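Local coordinates for cytoplasmic export protein 1 (Saccharomyces cerevisiae, PDB 3VWA) that binds tRNA and takes part in its nuclear export, possibly collecting it from export receptors at the nuclear pore and delivering it aminoacylated to the translation machinery, at residues A[68-72]-A[144-149]; A[90-96]-A[133-139]. One frame throughout, in Å; residues are numbered along the deposited sequence.

How the contacts relate
Contacts 1 and 2 lie with their centres about 9 Å apart in the kinase-like domain, which precedes the HEAT repeats in the chain. Their common element is one small antiparallel sheet: strand 136-138 is central, strand 92-93 pairs with it in contact 2, and strand 144-146, which carries contact 1, lies along its other edge. Two probable hydrogen bonds join them, Val145 N to Phe137 O at 2.6 Å and Phe147 N to Ser135 O at 2.9 Å. Aromatic packing adds to this, with Trp144 CZ2 at 3.3 Å from Phe94 CE1. Along the chain, contact 2 is nested within the loop that contact 1 closes.

Contact 1: A[68-72]-A[144-149]; sequences PGLCT and WVLFGL
Leu70 and Leu146 form a single backbone bridge, CA to CA 4.5 Å, defined by two hydrogen bonds. Leu146 N donates to Gly69 O at 2.9 Å, in the carbonyl plane but bent at the hydrogen (143°). Cys71 N reaches Leu146 O at 3.0 Å along a straighter line, 166°, tilted from the plane of that carbonyl. Gly69 O is gripped further: Val145 CA makes a C-H...O contact with it at 3.2 Å, and a water donates both to it and to Trp144 O.

The apolar contacts involve two side chains of the loop. Leu70 splits its methyls, CD2 lying obliquely against Leu146 CB at 3.9 Å while CD1 meets Leu149 CD2 tip to tip at 4.1 Å. In Cys71, SG stands anti to the carbonyl carbon (chi1 -60°), which sets the sulfur between Val145 CG2 at 4.1 Å and Phe147 CB at 4.0 Å. Val91 and Thr88 also touch Cys71.

Every direct hydrogen bond here is main chain to main chain; the side chains add mainly apolar contact. The loop between helix 52-64 and strand 73-77 thus joins strand 144-146 through two backbone bonds, with Leu70 and Cys71 packed beside them, consistent with the alphaC-beta4 loop of protein kinases, which packs on the C-lobe.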
ATOM      1  N   PRO A  68      14.803  20.539 -12.036  1.00 36.32           N
ATOM      2  CA  PRO A  68      14.398  19.371 -11.305  1.00 33.08           C
ATOM      3  C   PRO A  68      14.109  19.832  -9.863  1.00 32.27           C
ATOM      4  O   PRO A  68      14.935  20.531  -9.240  1.00 34.50           O
ATOM      5  CB  PRO A  68      15.665  18.497 -11.323  1.00 35.49           C
ATOM      6  CG  PRO A  68      16.479  18.997 -12.485  1.00 34.29           C
ATOM      7  CD  PRO A  68      16.154  20.427 -12.636  1.00 33.17           C
ATOM      8  N   GLY A  69      12.967  19.443  -9.337  1.00 30.35           N
ATOM      9  CA  GLY A  69      12.575  19.878  -8.023  1.00 32.12           C
ATOM     10  C   GLY A  69      11.408  20.840  -8.012  1.00 31.82           C
ATOM     11  O   GLY A  69      10.709  20.910  -7.020  1.00 30.22           O
ATOM     12  N   LEU A  70      11.207  21.617  -9.083  1.00 30.46           N
ATOM     13  CA  LEU A  70       9.909  22.315  -9.237  1.00 32.11           C
ATOM     14  C   LEU A  70       8.794  21.373  -9.698  1.00 30.37           C
ATOM     15  O   LEU A  70       9.057  20.330 -10.291  1.00 30.25           O
ATOM     16  CB  LEU A  70      10.001  23.470 -10.241  1.00 32.58           C
ATOM     17  CG  LEU A  70      11.073  24.523 -10.035  1.00 35.09           C
ATOM     18  CD1 LEU A  70      10.864  25.557 -11.140  1.00 31.50           C
ATOM     19  CD2 LEU A  70      11.022  25.129  -8.624  1.00 34.31           C
ATOM     20  N   CYS A  71       7.546  21.732  -9.429  1.00 30.26           N
ATOM     21  CA  CYS A  71       6.441  21.015 -10.065  1.00 31.08           C
ATOM     22  C   CYS A  71       6.670  20.975 -11.604  1.00 29.82           C
ATOM     23  O   CYS A  71       6.914  21.991 -12.234  1.00 35.20           O
ATOM     24  CB  CYS A  71       5.089  21.663  -9.718  1.00 30.42           C
ATOM     25  SG  CYS A  71       4.627  21.730  -7.958  1.00 35.02           S
ATOM     26  N   THR A  72       6.608  19.803 -12.205  1.00 32.94           N
ATOM     27  CA  THR A  72       7.054  19.649 -13.621  1.00 29.98           C
ATOM     28  C   THR A  72       5.889  20.168 -14.467  1.00 31.93           C
ATOM     29  O   THR A  72       4.785  19.576 -14.440  1.00 24.84           O
ATOM     30  CB  THR A  72       7.430  18.167 -13.941  1.00 30.24           C
ATOM     31  OG1 THR A  72       8.626  17.801 -13.229  1.00 31.89           O
ATOM     32  CG2 THR A  72       7.722  17.940 -15.482  1.00 31.79           C
ATOM     33  N   TRP A 144       9.600  15.782  -2.536  1.00 23.38           N
ATOM     34  CA  TRP A 144       9.104  17.124  -2.212  1.00 26.91           C
ATOM     35  C   TRP A 144       9.482  18.005  -3.334  1.00 25.79           C
ATOM     36  O   TRP A 144      10.665  18.098  -3.634  1.00 24.27           O
ATOM     37  CB  TRP A 144       9.746  17.637  -0.904  1.00 25.77           C
ATOM     38  CG  TRP A 144       9.253  16.879   0.309  1.00 28.38           C
ATOM     39  CD1 TRP A 144       8.550  15.672   0.326  1.00 26.00           C
ATOM     40  CD2 TRP A 144       9.423  17.249   1.710  1.00 27.61           C
ATOM     41  NE1 TRP A 144       8.255  15.303   1.590  1.00 29.57           N
ATOM     42  CE2 TRP A 144       8.751  16.207   2.486  1.00 30.90           C
ATOM     43  CE3 TRP A 144      10.039  18.324   2.386  1.00 29.79           C
ATOM     44  CZ2 TRP A 144       8.729  16.224   3.899  1.00 29.07           C
ATOM     45  CZ3 TRP A 144      10.029  18.332   3.812  1.00 26.40           C
ATOM     46  CH2 TRP A 144       9.377  17.300   4.539  1.00 31.33           C
ATOM     47  N   VAL A 145       8.473  18.655  -3.927  1.00 26.13           N
ATOM     48  CA  VAL A 145       8.596  19.613  -5.038  1.00 26.14           C
ATOM     49  C   VAL A 145       8.057  21.066  -4.727  1.00 29.98           C
ATOM     50  O   VAL A 145       7.247  21.259  -3.811  1.00 29.33           O
ATOM     51  CB  VAL A 145       8.013  19.021  -6.360  1.00 28.29           C
ATOM     52  CG1 VAL A 145       8.884  17.855  -6.866  1.00 29.06           C
ATOM     53  CG2 VAL A 145       6.549  18.556  -6.195  1.00 24.88           C
ATOM     54  N   LEU A 146       8.495  22.065  -5.505  1.00 26.90           N
ATOM     55  CA  LEU A 146       8.250  23.464  -5.180  1.00 28.95           C
ATOM     56  C   LEU A 146       7.359  24.153  -6.191  1.00 32.51           C
ATOM     57  O   LEU A 146       7.444  23.935  -7.399  1.00 33.04           O
ATOM     58  CB  LEU A 146       9.563  24.252  -5.060  1.00 27.29           C
ATOM     59  CG  LEU A 146      10.319  24.050  -3.737  1.00 29.90           C
ATOM     60  CD1 LEU A 146      11.717  24.692  -3.761  1.00 28.92           C
ATOM     61  CD2 LEU A 146       9.483  24.541  -2.542  1.00 26.13           C
ATOM     62  N   PHE A 147       6.471  24.958  -5.653  1.00 30.27           N
ATOM     63  CA  PHE A 147       5.604  25.741  -6.459  1.00 32.48           C
ATOM     64  C   PHE A 147       5.726  27.220  -6.093  1.00 32.71           C
ATOM     65  O   PHE A 147       6.150  27.569  -4.985  1.00 33.70           O
ATOM     66  CB  PHE A 147       4.176  25.288  -6.264  1.00 30.78           C
ATOM     67  CG  PHE A 147       3.191  26.143  -6.969  1.00 32.68           C
ATOM     68  CD1 PHE A 147       3.018  26.021  -8.360  1.00 30.98           C
ATOM     69  CD2 PHE A 147       2.458  27.120  -6.260  1.00 32.15           C
ATOM     70  CE1 PHE A 147       2.100  26.825  -9.040  1.00 33.00           C
ATOM     71  CE2 PHE A 147       1.542  27.929  -6.937  1.00 37.04           C
ATOM     72  CZ  PHE A 147       1.376  27.783  -8.329  1.00 35.56           C
ATOM     73  N   GLY A 148       5.331  28.094  -7.017  1.00 30.20           N
ATOM     74  CA  GLY A 148       5.199  29.511  -6.671  1.00 28.45           C
ATOM     75  C   GLY A 148       6.319  30.381  -7.175  1.00 31.67           C
ATOM     76  O   GLY A 148       7.242  30.784  -6.439  1.00 27.91           O
ATOM     77  N   LEU A 149       6.152  30.778  -8.420  1.00 34.13           N
ATOM     78  CA  LEU A 149       7.202  31.383  -9.191  1.00 31.95           C
ATOM     79  C   LEU A 149       6.850  32.880  -9.425  1.00 34.05           C
ATOM     80  O   LEU A 149       7.473  33.574 -10.246  1.00 33.74           O
ATOM     81  CB  LEU A 149       7.262  30.561 -10.477  1.00 33.59           C
ATOM     82  CG  LEU A 149       8.438  29.607 -10.772  1.00 37.34           C
ATOM     83  CD1 LEU A 149       9.309  29.181  -9.573  1.00 35.08           C
ATOM     84  CD2 LEU A 149       7.970  28.420 -11.610  1.00 35.34           C
TER
HETATM   85  O   HOH W   1      11.923  20.474  -4.449  1.00 29.24           O

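Contact 2: A[90-96]-A[133-139]; sequences RVVPFPW and KDSVFIN
Val92 O takes the N-H of Ile138 at 2.7 Å, almost straight (166°) and in the carbonyl plane, and Phe137 CA makes a C-H...O contact with the same oxygen at 3.2 Å. Val92 N returns a bond to Ile138 O at 2.9 Å, completing an antiparallel hydrogen-bonded pair. Pro93, which has no N-H, is matched with Phe137 as a non-hydrogen-bonded pair; one more backbone bond follows, Phe94 N to Val136 O at 2.9 Å, 171° at the hydrogen.

The Phe137 ring is met by Pro93 CB at CE2, 3.6 Å away, and by Val91 CG2 at CD2, also 3.6 Å, the valine crossing it at about a right angle. Ile138 CD1 rests on Pro95 CD.

Trp96 is held three ways. With CG anti to the carbonyl carbon (chi1 -68°), the indole turns toward 133-139 and NE1 donates to Lys133 O at 3.0 Å from above that carbonyl's plane. Lys133 CG makes a CH-pi contact over the six-membered ring, 3.7 Å from its centroid, while Phe94 CD2 covers the opposite face. Replacing Trp96 with alanine would probably leave Lys133 O without its indole donor and open a gap between Lys133 and Phe94.

Following strand 85-89, segment 90-96 is consistent with a kinase-like interlobe hinge. Helix 186-198 packs on Trp96 through Leu194 and Leu198; Phe137 meets Phe43 of strand 39-45 edge-to-face, and strand 144-146 flanks strand 136-138 on the side opposite 92-93.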
ATOM      1  N   ARG A  90       0.599  15.537 -11.566  1.00 31.24           N
ATOM      2  CA  ARG A  90      -0.236  15.484 -10.414  1.00 32.95           C
ATOM      3  C   ARG A  90       0.658  15.674  -9.191  1.00 33.74           C
ATOM      4  O   ARG A  90       1.611  14.917  -8.976  1.00 33.34           O
ATOM      5  CB  ARG A  90      -0.930  14.137 -10.323  1.00 29.96           C
ATOM      6  CG  ARG A  90      -1.909  14.065  -9.155  1.00 39.88           C
ATOM      7  CD  ARG A  90      -3.000  15.136  -9.224  1.00 40.48           C
ATOM      8  NE  ARG A  90      -4.066  14.813 -10.177  1.00 41.44           N
ATOM      9  CZ  ARG A  90      -5.054  13.951  -9.933  1.00 46.94           C
ATOM     10  NH1 ARG A  90      -5.969  13.710 -10.874  1.00 39.77           N
ATOM     11  NH2 ARG A  90      -5.129  13.319  -8.748  1.00 43.37           N
ATOM     12  N   VAL A  91       0.357  16.695  -8.419  1.00 28.92           N
ATOM     13  CA  VAL A  91       1.009  16.893  -7.148  1.00 32.62           C
ATOM     14  C   VAL A  91      -0.031  16.944  -6.027  1.00 32.72           C
ATOM     15  O   VAL A  91      -1.233  17.099  -6.291  1.00 33.03           O
ATOM     16  CB  VAL A  91       1.846  18.171  -7.107  1.00 30.80           C
ATOM     17  CG1 VAL A  91       3.124  17.997  -7.903  1.00 28.15           C
ATOM     18  CG2 VAL A  91       1.010  19.391  -7.551  1.00 31.06           C
ATOM     19  N   VAL A  92       0.471  16.826  -4.796  1.00 30.79           N
ATOM     20  CA  VAL A  92      -0.311  16.809  -3.560  1.00 31.45           C
ATOM     21  C   VAL A  92       0.270  17.907  -2.679  1.00 30.05           C
ATOM     22  O   VAL A  92       1.490  18.006  -2.512  1.00 28.37           O
ATOM     23  CB  VAL A  92      -0.279  15.409  -2.871  1.00 34.45           C
ATOM     24  CG1 VAL A  92      -0.946  15.446  -1.490  1.00 36.43           C
ATOM     25  CG2 VAL A  92      -1.054  14.410  -3.724  1.00 33.60           C
ATOM     26  N   PRO A  93      -0.570  18.813  -2.191  1.00 30.20           N
ATOM     27  CA  PRO A  93       0.042  19.809  -1.310  1.00 30.77           C
ATOM     28  C   PRO A  93       0.465  19.185   0.031  1.00 27.28           C
ATOM     29  O   PRO A  93      -0.201  18.329   0.537  1.00 29.85           O
ATOM     30  CB  PRO A  93      -1.056  20.845  -1.115  1.00 35.17           C
ATOM     31  CG  PRO A  93      -2.341  20.110  -1.383  1.00 39.15           C
ATOM     32  CD  PRO A  93      -2.029  18.955  -2.305  1.00 35.83           C
ATOM     33  N   PHE A  94       1.599  19.587   0.550  1.00 27.62           N
ATOM     34  CA  PHE A  94       2.107  19.051   1.768  1.00 29.88           C
ATOM     35  C   PHE A  94       1.032  19.077   2.853  1.00 31.76           C
ATOM     36  O   PHE A  94       0.389  20.097   3.055  1.00 31.46           O
ATOM     37  CB  PHE A  94       3.328  19.855   2.167  1.00 28.22           C
ATOM     38  CG  PHE A  94       4.081  19.250   3.279  1.00 32.01           C
ATOM     39  CD1 PHE A  94       5.183  18.465   3.027  1.00 34.38           C
ATOM     40  CD2 PHE A  94       3.699  19.489   4.604  1.00 31.31           C
ATOM     41  CE1 PHE A  94       5.892  17.903   4.079  1.00 33.99           C
ATOM     42  CE2 PHE A  94       4.412  18.961   5.625  1.00 30.79           C
ATOM     43  CZ  PHE A  94       5.505  18.147   5.364  1.00 30.34           C
ATOM     44  N   PRO A  95       0.808  17.935   3.518  1.00 34.70           N
ATOM     45  CA  PRO A  95      -0.243  17.825   4.568  1.00 36.41           C
ATOM     46  C   PRO A  95       0.242  18.385   5.887  1.00 33.10           C
ATOM     47  O   PRO A  95       0.723  17.654   6.771  1.00 33.99           O
ATOM     48  CB  PRO A  95      -0.516  16.323   4.647  1.00 34.20           C
ATOM     49  CG  PRO A  95       0.720  15.678   4.128  1.00 37.40           C
ATOM     50  CD  PRO A  95       1.340  16.625   3.133  1.00 34.83           C
ATOM     51  N   TRP A  96       0.167  19.696   5.997  1.00 34.09           N
ATOM     52  CA  TRP A  96       0.588  20.362   7.251  1.00 37.90           C
ATOM     53  C   TRP A  96      -0.263  19.922   8.393  1.00 36.90           C
ATOM     54  O   TRP A  96       0.242  19.735   9.483  1.00 39.78           O
ATOM     55  CB  TRP A  96       0.583  21.871   7.104  1.00 35.16           C
ATOM     56  CG  TRP A  96       1.654  22.353   6.172  1.00 36.45           C
ATOM     57  CD1 TRP A  96       1.513  22.743   4.838  1.00 40.36           C
ATOM     58  CD2 TRP A  96       3.096  22.512   6.468  1.00 39.26           C
ATOM     59  NE1 TRP A  96       2.736  23.137   4.310  1.00 40.43           N
ATOM     60  CE2 TRP A  96       3.721  23.003   5.225  1.00 39.05           C
ATOM     61  CE3 TRP A  96       3.899  22.294   7.590  1.00 34.14           C
ATOM     62  CZ2 TRP A  96       5.071  23.257   5.142  1.00 36.69           C
ATOM     63  CZ3 TRP A  96       5.261  22.546   7.488  1.00 38.99           C
ATOM     64  CH2 TRP A  96       5.837  23.021   6.298  1.00 38.31           C
ATOM     65  N   LYS A 133       4.996  27.753   3.573  1.00 31.77           N
ATOM     66  CA  LYS A 133       4.381  26.470   3.714  1.00 34.30           C
ATOM     67  C   LYS A 133       3.612  26.127   2.441  1.00 35.73           C
ATOM     68  O   LYS A 133       3.513  24.959   2.042  1.00 29.17           O
ATOM     69  CB  LYS A 133       3.530  26.437   4.964  1.00 39.50           C
ATOM     70  CG  LYS A 133       4.386  26.511   6.235  1.00 42.02           C
ATOM     71  CD  LYS A 133       3.503  26.525   7.474  1.00 49.31           C
ATOM     72  CE  LYS A 133       3.891  27.656   8.407  1.00 55.45           C
ATOM     73  NZ  LYS A 133       2.703  28.111   9.195  1.00 60.72           N
ATOM     74  N   ASP A 134       3.141  27.179   1.782  1.00 34.20           N
ATOM     75  CA  ASP A 134       2.375  27.047   0.579  1.00 36.56           C
ATOM     76  C   ASP A 134       3.261  26.668  -0.608  1.00 33.01           C
ATOM     77  O   ASP A 134       2.751  26.299  -1.665  1.00 28.88           O
ATOM     78  CB  ASP A 134       1.629  28.370   0.304  1.00 36.89           C
ATOM     79  CG  ASP A 134       0.375  28.502   1.138  1.00 35.95           C
ATOM     80  OD1 ASP A 134      -0.141  27.465   1.580  1.00 39.33           O
ATOM     81  OD2 ASP A 134      -0.100  29.632   1.358  1.00 38.07           O
ATOM     82  N   SER A 135       4.573  26.801  -0.462  1.00 28.67           N
ATOM     83  CA  SER A 135       5.429  26.378  -1.544  1.00 29.58           C
ATOM     84  C   SER A 135       5.430  24.873  -1.771  1.00 32.87           C
ATOM     85  O   SER A 135       5.846  24.434  -2.836  1.00 32.28           O
ATOM     86  CB  SER A 135       6.850  26.785  -1.266  1.00 28.84           C
ATOM     87  OG  SER A 135       6.942  28.176  -1.193  1.00 29.15           O
ATOM     88  N   VAL A 136       5.033  24.071  -0.771  1.00 32.44           N
ATOM     89  CA  VAL A 136       5.504  22.678  -0.778  1.00 30.59           C
ATOM     90  C   VAL A 136       4.502  21.659  -1.265  1.00 28.87           C
ATOM     91  O   VAL A 136       3.392  21.542  -0.716  1.00 23.45           O
ATOM     92  CB  VAL A 136       6.095  22.219   0.580  1.00 31.80           C
ATOM     93  CG1 VAL A 136       6.691  20.808   0.427  1.00 24.84           C
ATOM     94  CG2 VAL A 136       7.145  23.228   1.082  1.00 27.24           C
ATOM     95  N   PHE A 137       4.922  20.897  -2.286  1.00 23.36           N
ATOM     96  CA  PHE A 137       4.077  19.823  -2.791  1.00 25.80           C
ATOM     97  C   PHE A 137       4.851  18.534  -2.853  1.00 26.12           C
ATOM     98  O   PHE A 137       6.084  18.538  -2.833  1.00 26.80           O
ATOM     99  CB  PHE A 137       3.517  20.169  -4.188  1.00 27.10           C
ATOM    100  CG  PHE A 137       2.502  21.269  -4.162  1.00 26.73           C
ATOM    101  CD1 PHE A 137       2.894  22.604  -3.996  1.00 29.48           C
ATOM    102  CD2 PHE A 137       1.161  20.981  -4.272  1.00 27.39           C
ATOM    103  CE1 PHE A 137       1.954  23.625  -3.926  1.00 27.22           C
ATOM    104  CE2 PHE A 137       0.203  21.998  -4.251  1.00 25.73           C
ATOM    105  CZ  PHE A 137       0.598  23.306  -4.076  1.00 26.93           C
ATOM    106  N   ILE A 138       4.111  17.445  -2.949  1.00 27.79           N
ATOM    107  CA  ILE A 138       4.674  16.091  -3.136  1.00 29.17           C
ATOM    108  C   ILE A 138       4.306  15.547  -4.513  1.00 28.71           C
ATOM    109  O   ILE A 138       3.131  15.555  -4.873  1.00 28.70           O
ATOM    110  CB  ILE A 138       4.022  15.146  -2.144  1.00 26.93           C
ATOM    111  CG1 ILE A 138       4.015  15.841  -0.773  1.00 29.91           C
ATOM    112  CG2 ILE A 138       4.797  13.824  -2.127  1.00 23.68           C
ATOM    113  CD1 ILE A 138       2.985  15.290   0.175  1.00 34.11           C
ATOM    114  N   ASN A 139       5.265  14.991  -5.242  1.00 27.60           N
ATOM    115  CA  ASN A 139       4.867  14.360  -6.502  1.00 31.07           C
ATOM    116  C   ASN A 139       4.346  12.958  -6.259  1.00 31.09           C
ATOM    117  O   ASN A 139       4.246  12.570  -5.079  1.00 27.57           O
ATOM    118  CB  ASN A 139       5.988  14.404  -7.563  1.00 30.27           C
ATOM    119  CG  ASN A 139       7.285  13.772  -7.095  1.00 32.46           C
ATOM    120  OD1 ASN A 139       7.300  12.811  -6.318  1.00 32.49           O
ATOM    121  ND2 ASN A 139       8.385  14.278  -7.618  1.00 32.35           N
TER